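Local coordinates for TRAP solute Binding Protein (Uncultured marine bacterium, PDB 5I7I) that binds aromatic acids such as 3-hydroxybenzoate and probably delivers them to a TRAP-type membrane transporter for uptake into the cell, at residues W89-Y94 against G169-I174; R98-E103 against R321-A326; A104-F109 against T235-F240; A116-L121 against V141-P146. All coordinates share one frame; numbering follows the deposited sequence.

Contact 1 of 4, residues W89-Y94 against G169-I174; sequences WTVAGY and GPTRVI. With 3HB (3-hydroxybenzoic acid), chain C.
Pro170 meets Tyr94 through both carbonyl and ring: its O lies at the edge of the tyrosine ring, near the ring plane, 3.4 Å from Tyr94 CD1, and Pro170 CB packs 4.2 Å from Tyr94 CE1. Pro170 CB also rests 3.5 Å from O2' of 3-hydroxybenzoate, the oxygen to which Tyr94 OH donates a 2.6 Å hydrogen bond. Tyr94 CG stands opposite its own carbonyl carbon (chi1 -77°), and one ring face covers Val91 CB. With a phenylalanine here, O2' would probably lose its donor and Val190 N its hydroxyl partner. Next comes Thr171, whose CG2 sits 3.5 Å from Gly93 CA, a closeness the missing CB of Gly93 allows. Thr171 is the N-cap residue of the helix that follows, and its OG1 accepts from Ile174 N at 3.2 Å and bonds to Glu106 OE2 as well. At Arg172 a water takes over, accepting from the backbone N at 2.9 Å and donating to Gly93 O at 2.7 Å. With Trp89 and Val91 against the ligand ring and Arg168 and Glu210 also bonded to the ligand, this is the binding cleft between the two alpha/beta domains of a TRAP solute-binding protein.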
# COMPACT_ATOMS: atom_id res chain seq x y z
N TRP A 89 -1.72 -6.48 9.22
CA TRP A 89 -1.27 -5.94 7.94
C TRP A 89 -2.37 -5.01 7.46
O TRP A 89 -3.54 -5.41 7.42
CB TRP A 89 -1.00 -7.04 6.93
CG TRP A 89 -0.48 -6.54 5.60
CD1 TRP A 89 0.82 -6.43 5.23
CD2 TRP A 89 -1.25 -6.14 4.46
NE1 TRP A 89 0.92 -5.95 3.95
CE2 TRP A 89 -0.34 -5.77 3.45
CE3 TRP A 89 -2.61 -6.05 4.20
CZ2 TRP A 89 -0.75 -5.33 2.20
CZ3 TRP A 89 -3.02 -5.59 2.97
CH2 TRP A 89 -2.10 -5.24 1.98
N THR A 90 -2.02 -3.78 7.13
CA THR A 90 -3.05 -2.85 6.70
C THR A 90 -2.45 -1.77 5.79
O THR A 90 -1.26 -1.77 5.50
CB THR A 90 -3.74 -2.26 7.93
OG1 THR A 90 -4.89 -1.54 7.48
CG2 THR A 90 -2.82 -1.34 8.71
N VAL A 91 -3.32 -0.87 5.34
CA VAL A 91 -2.94 0.29 4.54
C VAL A 91 -2.91 1.50 5.47
O VAL A 91 -3.91 1.81 6.11
CB VAL A 91 -3.92 0.53 3.38
CG1 VAL A 91 -3.60 1.80 2.62
CG2 VAL A 91 -3.90 -0.65 2.37
N ALA A 92 -1.76 2.18 5.56
CA ALA A 92 -1.60 3.27 6.51
C ALA A 92 -2.67 4.33 6.32
O ALA A 92 -3.29 4.80 7.29
CB ALA A 92 -0.23 3.92 6.34
N GLY A 93 -2.90 4.73 5.08
CA GLY A 93 -3.83 5.79 4.76
C GLY A 93 -5.30 5.45 4.89
O GLY A 93 -6.14 6.32 4.66
N TYR A 94 -5.65 4.20 5.24
CA TYR A 94 -7.04 3.94 5.57
C TYR A 94 -7.48 4.71 6.81
O TYR A 94 -8.68 4.85 7.03
CB TYR A 94 -7.29 2.44 5.79
CG TYR A 94 -7.38 1.57 4.54
CD1 TYR A 94 -7.20 2.10 3.26
CD2 TYR A 94 -7.66 0.23 4.66
CE1 TYR A 94 -7.30 1.29 2.16
CE2 TYR A 94 -7.77 -0.58 3.57
CZ TYR A 94 -7.59 -0.07 2.33
OH TYR A 94 -7.70 -0.93 1.25
N GLY A 169 -9.99 5.89 -4.95
CA GLY A 169 -8.65 5.77 -4.46
C GLY A 169 -8.63 5.24 -3.03
O GLY A 169 -9.65 5.27 -2.34
N PRO A 170 -7.46 4.78 -2.57
CA PRO A 170 -7.38 4.12 -1.25
C PRO A 170 -7.24 5.07 -0.07
O PRO A 170 -7.55 4.66 1.07
CB PRO A 170 -6.10 3.27 -1.36
CG PRO A 170 -5.27 4.01 -2.36
CD PRO A 170 -6.26 4.51 -3.37
N THR A 171 -6.76 6.29 -0.27
CA THR A 171 -6.43 7.20 0.81
C THR A 171 -6.68 8.63 0.35
O THR A 171 -6.89 8.90 -0.83
CB THR A 171 -4.94 7.14 1.19
OG1 THR A 171 -4.20 7.81 0.17
CG2 THR A 171 -4.47 5.70 1.32
N ARG A 172 -6.62 9.54 1.31
CA ARG A 172 -6.87 10.94 1.02
C ARG A 172 -5.85 11.51 0.06
O ARG A 172 -6.20 12.31 -0.81
CB ARG A 172 -6.87 11.72 2.34
CG ARG A 172 -7.28 13.16 2.19
CD ARG A 172 -7.52 13.77 3.57
NE ARG A 172 -8.68 13.19 4.25
CZ ARG A 172 -9.05 13.50 5.49
NH1 ARG A 172 -8.34 14.37 6.20
NH2 ARG A 172 -10.13 12.95 6.03
N VAL A 173 -4.58 11.15 0.22
CA VAL A 173 -3.57 11.65 -0.71
C VAL A 173 -3.87 11.18 -2.13
O VAL A 173 -3.79 11.96 -3.09
CB VAL A 173 -2.15 11.26 -0.25
CG1 VAL A 173 -1.11 11.84 -1.18
CG2 VAL A 173 -1.90 11.75 1.17
N ILE A 174 -4.21 9.90 -2.29
CA ILE A 174 -4.43 9.39 -3.64
C ILE A 174 -5.72 9.92 -4.24
O ILE A 174 -5.79 10.17 -5.44
CB ILE A 174 -4.36 7.86 -3.68
CG1 ILE A 174 -3.04 7.35 -3.09
CG2 ILE A 174 -4.50 7.38 -5.11
CD1 ILE A 174 -1.80 8.01 -3.66
C1' 3HB C . -5.77 -0.57 -1.89
O1' 3HB C . -5.68 0.10 -2.96
O2' 3HB C . -6.55 -0.20 -0.98
C1 3HB C . -4.99 -1.87 -1.73
C2 3HB C . -4.01 -2.20 -2.66
C3 3HB C . -3.31 -3.37 -2.53
C4 3HB C . -3.58 -4.23 -1.50
C5 3HB C . -4.55 -3.90 -0.56
C6 3HB C . -5.26 -2.72 -0.67
O3 3HB C . -2.35 -3.68 -3.47
O HOH W 1 -6.16 8.91 4.07

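Contact 2 of 4, residues R98-E103 against R321-A326; sequences RFPHLE and RGLDGA
Glu103 OE1 is gripped twice, by Arg321 NH2 at 2.9 Å and by Trp314 NE1 of helix 297-320. Arg321 sits where that helix runs out in a Schellman motif: Gly322, with positive phi, is its C-prime residue, and the chain then turns into helix 325-339. The guanidinium meets the carboxylate end-on, using two nitrogens for two oxygens, since Arg321 NH1 also donates to Glu103 OE2 at 3.0 Å. Both bonds are nearly straight and lie in the guanidinium plane, yet the carboxylate is turned 30° against it, and each oxygen is met on its syn side from somewhat out of its own plane. A bend at chi3 (-75°) brings the arginine tip round to face the glutamate, and Ser317 OG is a further partner of NH2. Pro100 CB packs against both Arg321 and Leu323, 3.7 Å from Arg321 NH1 and 4.1 Å from Leu323 CD1.

Beside this surface salt bridge the contact turns apolar. Asp132 OD1 is hydrogen-bonded to His101 ND1 and so helps fix the imidazole, one face of which receives Leu323. The CH-pi contact is almost central: Leu323 CD1 stands 4.0 Å from the ring centroid, 7° off the normal, while the other methyl, Leu323 CD2, comes down 3.6 Å from His101 CE1.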
# COMPACT_ATOMS: atom_id res chain seq x y z
N ARG A 98 -3.18 9.89 10.48
CA ARG A 98 -2.58 9.19 11.60
C ARG A 98 -1.08 8.97 11.41
O ARG A 98 -0.35 8.90 12.40
CB ARG A 98 -3.28 7.84 11.76
CG ARG A 98 -2.86 7.04 12.97
CD ARG A 98 -3.84 7.16 14.12
NE ARG A 98 -3.69 6.03 15.03
CZ ARG A 98 -4.63 5.13 15.31
NH1 ARG A 98 -5.84 5.20 14.77
NH2 ARG A 98 -4.35 4.14 16.16
N PHE A 99 -0.61 8.85 10.17
CA PHE A 99 0.79 8.56 9.86
C PHE A 99 1.26 9.59 8.85
O PHE A 99 1.47 9.29 7.67
CB PHE A 99 0.95 7.12 9.36
CG PHE A 99 0.31 6.11 10.27
CD1 PHE A 99 0.91 5.74 11.47
CD2 PHE A 99 -0.89 5.53 9.92
CE1 PHE A 99 0.31 4.82 12.31
CE2 PHE A 99 -1.50 4.62 10.75
CZ PHE A 99 -0.89 4.24 11.94
N PRO A 100 1.43 10.84 9.29
CA PRO A 100 1.59 11.93 8.32
C PRO A 100 2.88 11.86 7.54
O PRO A 100 2.92 12.24 6.36
CB PRO A 100 1.54 13.19 9.19
CG PRO A 100 1.91 12.71 10.58
CD PRO A 100 1.31 11.32 10.67
N HIS A 101 3.97 11.37 8.14
CA HIS A 101 5.22 11.28 7.39
C HIS A 101 5.06 10.38 6.18
O HIS A 101 5.65 10.63 5.12
CB HIS A 101 6.34 10.73 8.26
CG HIS A 101 6.83 11.67 9.31
ND1 HIS A 101 6.20 11.83 10.52
CD2 HIS A 101 7.94 12.44 9.37
CE1 HIS A 101 6.86 12.71 11.26
NE2 HIS A 101 7.94 13.08 10.59
N LEU A 102 4.28 9.31 6.32
CA LEU A 102 4.19 8.32 5.26
C LEU A 102 3.48 8.86 4.03
O LEU A 102 3.64 8.29 2.94
CB LEU A 102 3.52 7.05 5.78
CG LEU A 102 4.23 6.40 6.98
CD1 LEU A 102 3.53 5.09 7.35
CD2 LEU A 102 5.69 6.19 6.75
N GLU A 103 2.68 9.91 4.18
CA GLU A 103 2.00 10.53 3.05
C GLU A 103 2.98 10.96 1.97
O GLU A 103 2.60 11.05 0.79
CB GLU A 103 1.22 11.77 3.53
CG GLU A 103 0.10 11.45 4.51
CD GLU A 103 -0.58 12.69 5.04
OE1 GLU A 103 -0.37 13.77 4.44
OE2 GLU A 103 -1.32 12.59 6.05
N ARG A 321 1.49 21.02 9.81
CA ARG A 321 1.39 19.99 10.82
C ARG A 321 2.69 19.80 11.58
O ARG A 321 2.88 18.79 12.26
CB ARG A 321 0.90 18.69 10.17
CG ARG A 321 -0.57 18.75 9.83
CD ARG A 321 -1.03 17.47 9.13
NE ARG A 321 -0.56 17.41 7.75
CZ ARG A 321 -0.58 16.32 6.98
NH1 ARG A 321 -1.02 15.17 7.47
NH2 ARG A 321 -0.16 16.39 5.73
N GLY A 322 3.60 20.77 11.51
CA GLY A 322 4.82 20.70 12.28
C GLY A 322 5.94 19.89 11.69
O GLY A 322 6.90 19.58 12.40
N LEU A 323 5.87 19.55 10.41
CA LEU A 323 6.90 18.76 9.75
C LEU A 323 7.62 19.63 8.74
O LEU A 323 7.06 20.59 8.23
CB LEU A 323 6.27 17.57 9.02
CG LEU A 323 5.38 16.71 9.90
CD1 LEU A 323 4.92 15.51 9.09
CD2 LEU A 323 6.11 16.26 11.15
N ASP A 324 8.86 19.26 8.45
CA ASP A 324 9.64 19.92 7.40
C ASP A 324 9.29 19.21 6.09
O ASP A 324 9.95 18.24 5.67
CB ASP A 324 11.13 19.88 7.70
CG ASP A 324 11.95 20.71 6.73
OD1 ASP A 324 11.46 20.96 5.62
OD2 ASP A 324 13.07 21.12 7.11
N GLY A 325 8.24 19.70 5.43
CA GLY A 325 7.72 19.00 4.26
C GLY A 325 8.76 18.86 3.16
O GLY A 325 8.88 17.80 2.55
N ALA A 326 9.49 19.94 2.88
CA ALA A 326 10.50 19.88 1.83
C ALA A 326 11.58 18.86 2.15
O ALA A 326 12.03 18.11 1.27
CB ALA A 326 11.14 21.26 1.65

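Contact 3 of 4, residues A104-F109 against T235-F240; sequences AFELPF and TTPFLF. With 3HB (3-hydroxybenzoic acid), chain C.
Glu106 lies flush against Thr235, Thr236 and Pro237, where the chain enters strand 237-243 of the five-stranded mixed sheet, and this is the tight half of the contact. Glu106 CG presses on the proline ring, 3.5 Å from Pro237 CD, and the backbone adds a CA-H...O contact from Glu106 CA to Thr235 O at 3.4 Å. Thr236, its side chain running alongside that of Glu106, swings OG1 to the far side of CB from its backbone N (chi1 -161°), from where it donates to Glu106 OE2 at 2.7 Å, 53° out of the carboxylate plane. Thr171 OG1 bonds to the same oxygen, so this buried carboxylate joins Thr236 to Thr171, which follows Pro170 of the ligand pocket. The strand also carries Phe238, whose ring edge faces O3 of 3-hydroxybenzoate, with Phe238 CZ 3.7 Å from O3. Phe105 CB touches more lightly, 4.2 Å from Pro237 CG, its ring leading away to Tyr124.

On the other side the fit is looser: past Glu106 the loop leaves, Leu107 and Pro108 packing on helix 297-320, and a water mediates. The water accepts from Thr235 N at 2.9 Å and donates to Phe105 O and Leu107 O, each 2.8 Å from it.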
# COMPACT_ATOMS: atom_id res chain seq x y z
N ALA A 104 4.22 11.28 2.33
CA ALA A 104 5.16 11.76 1.32
C ALA A 104 5.37 10.70 0.25
O ALA A 104 5.59 11.03 -0.92
CB ALA A 104 6.49 12.15 1.94
N PHE A 105 5.31 9.44 0.63
CA PHE A 105 5.53 8.36 -0.31
C PHE A 105 4.33 8.12 -1.21
O PHE A 105 4.46 7.39 -2.20
CB PHE A 105 5.92 7.08 0.42
CG PHE A 105 7.38 7.01 0.75
CD1 PHE A 105 7.90 7.64 1.87
CD2 PHE A 105 8.25 6.34 -0.10
CE1 PHE A 105 9.26 7.58 2.14
CE2 PHE A 105 9.61 6.29 0.18
CZ PHE A 105 10.11 6.89 1.29
N GLU A 106 3.21 8.75 -0.92
CA GLU A 106 2.00 8.64 -1.72
C GLU A 106 1.90 9.70 -2.80
O GLU A 106 0.93 9.70 -3.55
CB GLU A 106 0.77 8.75 -0.83
CG GLU A 106 0.62 7.65 0.17
CD GLU A 106 -0.69 7.73 0.87
OE1 GLU A 106 -0.79 8.45 1.89
OE2 GLU A 106 -1.64 7.10 0.36
N LEU A 107 2.84 10.63 -2.87
CA LEU A 107 2.71 11.76 -3.77
C LEU A 107 2.90 11.33 -5.23
O LEU A 107 3.46 10.27 -5.51
CB LEU A 107 3.69 12.86 -3.38
CG LEU A 107 3.40 13.49 -2.02
CD1 LEU A 107 4.49 14.48 -1.64
CD2 LEU A 107 2.04 14.20 -2.03
N PRO A 108 2.38 12.12 -6.16
CA PRO A 108 2.34 11.68 -7.56
C PRO A 108 3.74 11.37 -8.08
O PRO A 108 4.69 12.12 -7.87
CB PRO A 108 1.72 12.88 -8.28
CG PRO A 108 0.81 13.50 -7.22
CD PRO A 108 1.62 13.38 -5.97
N PHE A 109 3.85 10.25 -8.76
CA PHE A 109 5.07 9.89 -9.48
C PHE A 109 6.28 9.72 -8.56
O PHE A 109 7.42 9.80 -9.02
CB PHE A 109 5.32 10.84 -10.65
CG PHE A 109 4.21 10.78 -11.66
CD1 PHE A 109 4.13 9.73 -12.55
CD2 PHE A 109 3.19 11.71 -11.65
CE1 PHE A 109 3.10 9.65 -13.44
CE2 PHE A 109 2.14 11.62 -12.54
CZ PHE A 109 2.09 10.58 -13.43
N THR A 235 2.06 5.01 -5.22
CA THR A 235 1.89 3.82 -4.40
C THR A 235 1.32 4.27 -3.07
O THR A 235 1.20 5.47 -2.80
CB THR A 235 3.20 3.05 -4.21
OG1 THR A 235 2.90 1.80 -3.61
CG2 THR A 235 4.16 3.79 -3.30
N THR A 236 0.96 3.30 -2.23
CA THR A 236 0.49 3.64 -0.89
C THR A 236 1.13 2.70 0.14
O THR A 236 1.26 1.49 -0.12
CB THR A 236 -1.05 3.66 -0.79
OG1 THR A 236 -1.49 4.40 0.35
CG2 THR A 236 -1.64 2.25 -0.74
N PRO A 237 1.63 3.24 1.25
CA PRO A 237 2.34 2.40 2.22
C PRO A 237 1.43 1.43 2.96
O PRO A 237 0.35 1.77 3.43
CB PRO A 237 2.97 3.41 3.18
CG PRO A 237 3.19 4.58 2.34
CD PRO A 237 2.00 4.65 1.43
N PHE A 238 1.92 0.20 3.06
CA PHE A 238 1.40 -0.85 3.91
C PHE A 238 2.15 -0.88 5.24
O PHE A 238 3.35 -0.63 5.30
CB PHE A 238 1.63 -2.21 3.25
CG PHE A 238 0.99 -2.39 1.90
CD1 PHE A 238 -0.32 -2.02 1.67
CD2 PHE A 238 1.71 -3.01 0.90
CE1 PHE A 238 -0.91 -2.24 0.43
CE2 PHE A 238 1.14 -3.26 -0.34
CZ PHE A 238 -0.18 -2.88 -0.57
N LEU A 239 1.42 -1.22 6.31
CA LEU A 239 1.99 -1.36 7.64
C LEU A 239 1.84 -2.81 8.06
O LEU A 239 0.73 -3.36 8.05
CB LEU A 239 1.24 -0.49 8.65
CG LEU A 239 1.12 0.99 8.30
CD1 LEU A 239 0.28 1.71 9.34
CD2 LEU A 239 2.51 1.61 8.17
N PHE A 240 2.95 -3.41 8.48
CA PHE A 240 2.97 -4.75 9.06
C PHE A 240 3.51 -4.54 10.47
O PHE A 240 4.69 -4.24 10.65
CB PHE A 240 3.85 -5.67 8.21
CG PHE A 240 3.81 -7.15 8.61
CD1 PHE A 240 2.63 -7.80 8.94
CD2 PHE A 240 4.99 -7.89 8.56
CE1 PHE A 240 2.65 -9.16 9.24
CE2 PHE A 240 5.01 -9.21 8.87
CZ PHE A 240 3.85 -9.85 9.22
C1' 3HB C . -5.77 -0.57 -1.89
O1' 3HB C . -5.68 0.10 -2.96
O2' 3HB C . -6.55 -0.20 -0.98
C1 3HB C . -4.99 -1.87 -1.73
C2 3HB C . -4.01 -2.20 -2.66
C3 3HB C . -3.31 -3.37 -2.53
C4 3HB C . -3.58 -4.23 -1.50
C5 3HB C . -4.55 -3.90 -0.56
C6 3HB C . -5.26 -2.72 -0.67
O3 3HB C . -2.35 -3.68 -3.47
O HOH W 2 3.27 7.60 -4.70

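Contact 4 of 4, residues A116-L121 against V141-P146; sequences ATSQAL and VFCHAP
Leu121 reaches from the helix onto the strand, and each part of its side chain has its own neighbour. At the root, Leu121 CB lies 4.1 Å from Val141 CG1, the two side chains crossing at about a right angle. Past the branch, Leu121 CD2 turns back to that same valine methyl, also at 4.1 Å, while Leu121 CD1 goes further along the strand to sit 3.7 Å from Phe142 O and equally far from Cys143 CB.

One turn back on the helix, Ser118 supplies the polar link. Its OG accepts from Cys143 N at 3.0 Å, with an N-H...O angle of 145°, and is also bonded to the carbonyl O of Ala114 in its own helix, so the hydroxyl joins helix and strand. Ser118 OG is also 3.2 Å from Phe142 CB. Were an alanine here, Cys143 N would probably be left without this acceptor in a buried place. Cys143 SG occupies the position between its backbone N and carbonyl carbon (chi1 62°), which lays the sulfur against both CB and CG2 of Thr117, 3.6 Å from Thr117 CB. The Phe142 ring leads off the other way, to Trp89 and Phe43.

Helix and strand run nearly antiparallel, at 154° with short-segment axes 6.4 Å apart. This is the alpha/beta packing of a helix on the outermost strand of the five-stranded sheet, and the chain leading out of this strand carries His144 of the ligand pocket.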
# COMPACT_ATOMS: atom_id res chain seq x y z
N ALA A 116 12.49 -1.16 -4.47
CA ALA A 116 13.26 0.02 -4.10
C ALA A 116 12.46 0.90 -3.15
O ALA A 116 13.00 1.41 -2.16
CB ALA A 116 13.63 0.82 -5.36
N THR A 117 11.18 1.09 -3.44
CA THR A 117 10.38 2.03 -2.68
C THR A 117 10.09 1.50 -1.29
O THR A 117 9.98 2.27 -0.34
CB THR A 117 9.11 2.38 -3.46
OG1 THR A 117 9.44 2.74 -4.82
CG2 THR A 117 8.42 3.58 -2.84
N SER A 118 9.97 0.18 -1.15
CA SER A 118 9.73 -0.42 0.16
C SER A 118 10.94 -0.28 1.08
O SER A 118 10.78 -0.00 2.27
CB SER A 118 9.37 -1.89 0.01
OG SER A 118 8.11 -2.04 -0.59
N GLN A 119 12.16 -0.53 0.57
CA GLN A 119 13.35 -0.30 1.37
C GLN A 119 13.46 1.17 1.78
O GLN A 119 13.84 1.48 2.91
CB GLN A 119 14.58 -0.73 0.59
CG GLN A 119 14.67 -2.22 0.44
CD GLN A 119 15.80 -2.64 -0.43
OE1 GLN A 119 16.90 -2.95 0.05
NE2 GLN A 119 15.58 -2.61 -1.74
N ALA A 120 13.16 2.07 0.84
CA ALA A 120 13.15 3.49 1.16
C ALA A 120 12.19 3.78 2.31
O ALA A 120 12.54 4.47 3.26
CB ALA A 120 12.78 4.28 -0.10
N LEU A 121 10.96 3.24 2.23
CA LEU A 121 9.98 3.44 3.30
C LEU A 121 10.51 2.93 4.64
O LEU A 121 10.34 3.59 5.67
CB LEU A 121 8.68 2.69 2.98
CG LEU A 121 7.67 3.53 2.19
CD1 LEU A 121 6.67 2.62 1.50
CD2 LEU A 121 6.97 4.50 3.13
N VAL A 141 7.47 -1.72 7.02
CA VAL A 141 6.67 -0.81 6.21
C VAL A 141 7.15 -0.95 4.77
O VAL A 141 8.36 -0.98 4.51
CB VAL A 141 6.81 0.63 6.70
CG1 VAL A 141 5.97 1.58 5.86
CG2 VAL A 141 6.40 0.74 8.16
N PHE A 142 6.20 -1.11 3.85
CA PHE A 142 6.52 -1.38 2.46
C PHE A 142 5.34 -0.93 1.61
O PHE A 142 4.43 -0.26 2.11
CB PHE A 142 6.92 -2.84 2.26
CG PHE A 142 5.92 -3.87 2.71
CD1 PHE A 142 5.95 -4.37 4.01
CD2 PHE A 142 4.99 -4.39 1.83
CE1 PHE A 142 5.08 -5.36 4.41
CE2 PHE A 142 4.12 -5.39 2.22
CZ PHE A 142 4.17 -5.86 3.52
N CYS A 143 5.34 -1.25 0.32
CA CYS A 143 4.32 -0.71 -0.57
C CYS A 143 4.14 -1.64 -1.75
O CYS A 143 4.95 -2.54 -1.99
CB CYS A 143 4.68 0.71 -1.02
SG CYS A 143 6.20 0.82 -1.96
N HIS A 144 3.10 -1.36 -2.53
CA HIS A 144 2.83 -2.11 -3.74
C HIS A 144 3.59 -1.52 -4.93
O HIS A 144 4.09 -0.39 -4.90
CB HIS A 144 1.32 -2.24 -4.00
CG HIS A 144 0.54 -0.95 -4.08
ND1 HIS A 144 0.60 -0.10 -5.17
CD2 HIS A 144 -0.40 -0.43 -3.25
CE1 HIS A 144 -0.26 0.90 -4.99
NE2 HIS A 144 -0.89 0.71 -3.85
N ALA A 145 3.72 -2.31 -5.98
CA ALA A 145 4.22 -1.76 -7.23
C ALA A 145 3.28 -0.64 -7.69
O ALA A 145 2.12 -0.60 -7.30
CB ALA A 145 4.27 -2.86 -8.28
N PRO A 146 3.77 0.31 -8.48
CA PRO A 146 2.92 1.46 -8.80
C PRO A 146 1.53 1.09 -9.27
O PRO A 146 1.33 0.17 -10.07
CB PRO A 146 3.71 2.18 -9.89
CG PRO A 146 5.13 1.87 -9.57
CD PRO A 146 5.11 0.43 -9.07

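How the contacts relate
Along the chain the eight segments run 89-94, 98-103, 104-109, 116-121, 141-146, 169-174, 235-240 and 321-326. Contacts 1, 3 and 4 share the five-stranded sheet, in which strand 237-243 lies between 87-91 and 136-143; the centre of contact 3 is about 8 Å from that of contact 1 and about 7 Å from that of contact 4. Contact 2, its centre about 12, 15 and 17 Å from those of contacts 3, 1 and 4, fastens the C-terminal helices to the loop between strand 87-91 and helix 114-126. Contacts 1 and 3 hold pocket residues that touch 3-hydroxybenzoate, contact 4 leads into His144, and contact 2 lies apart at the surface.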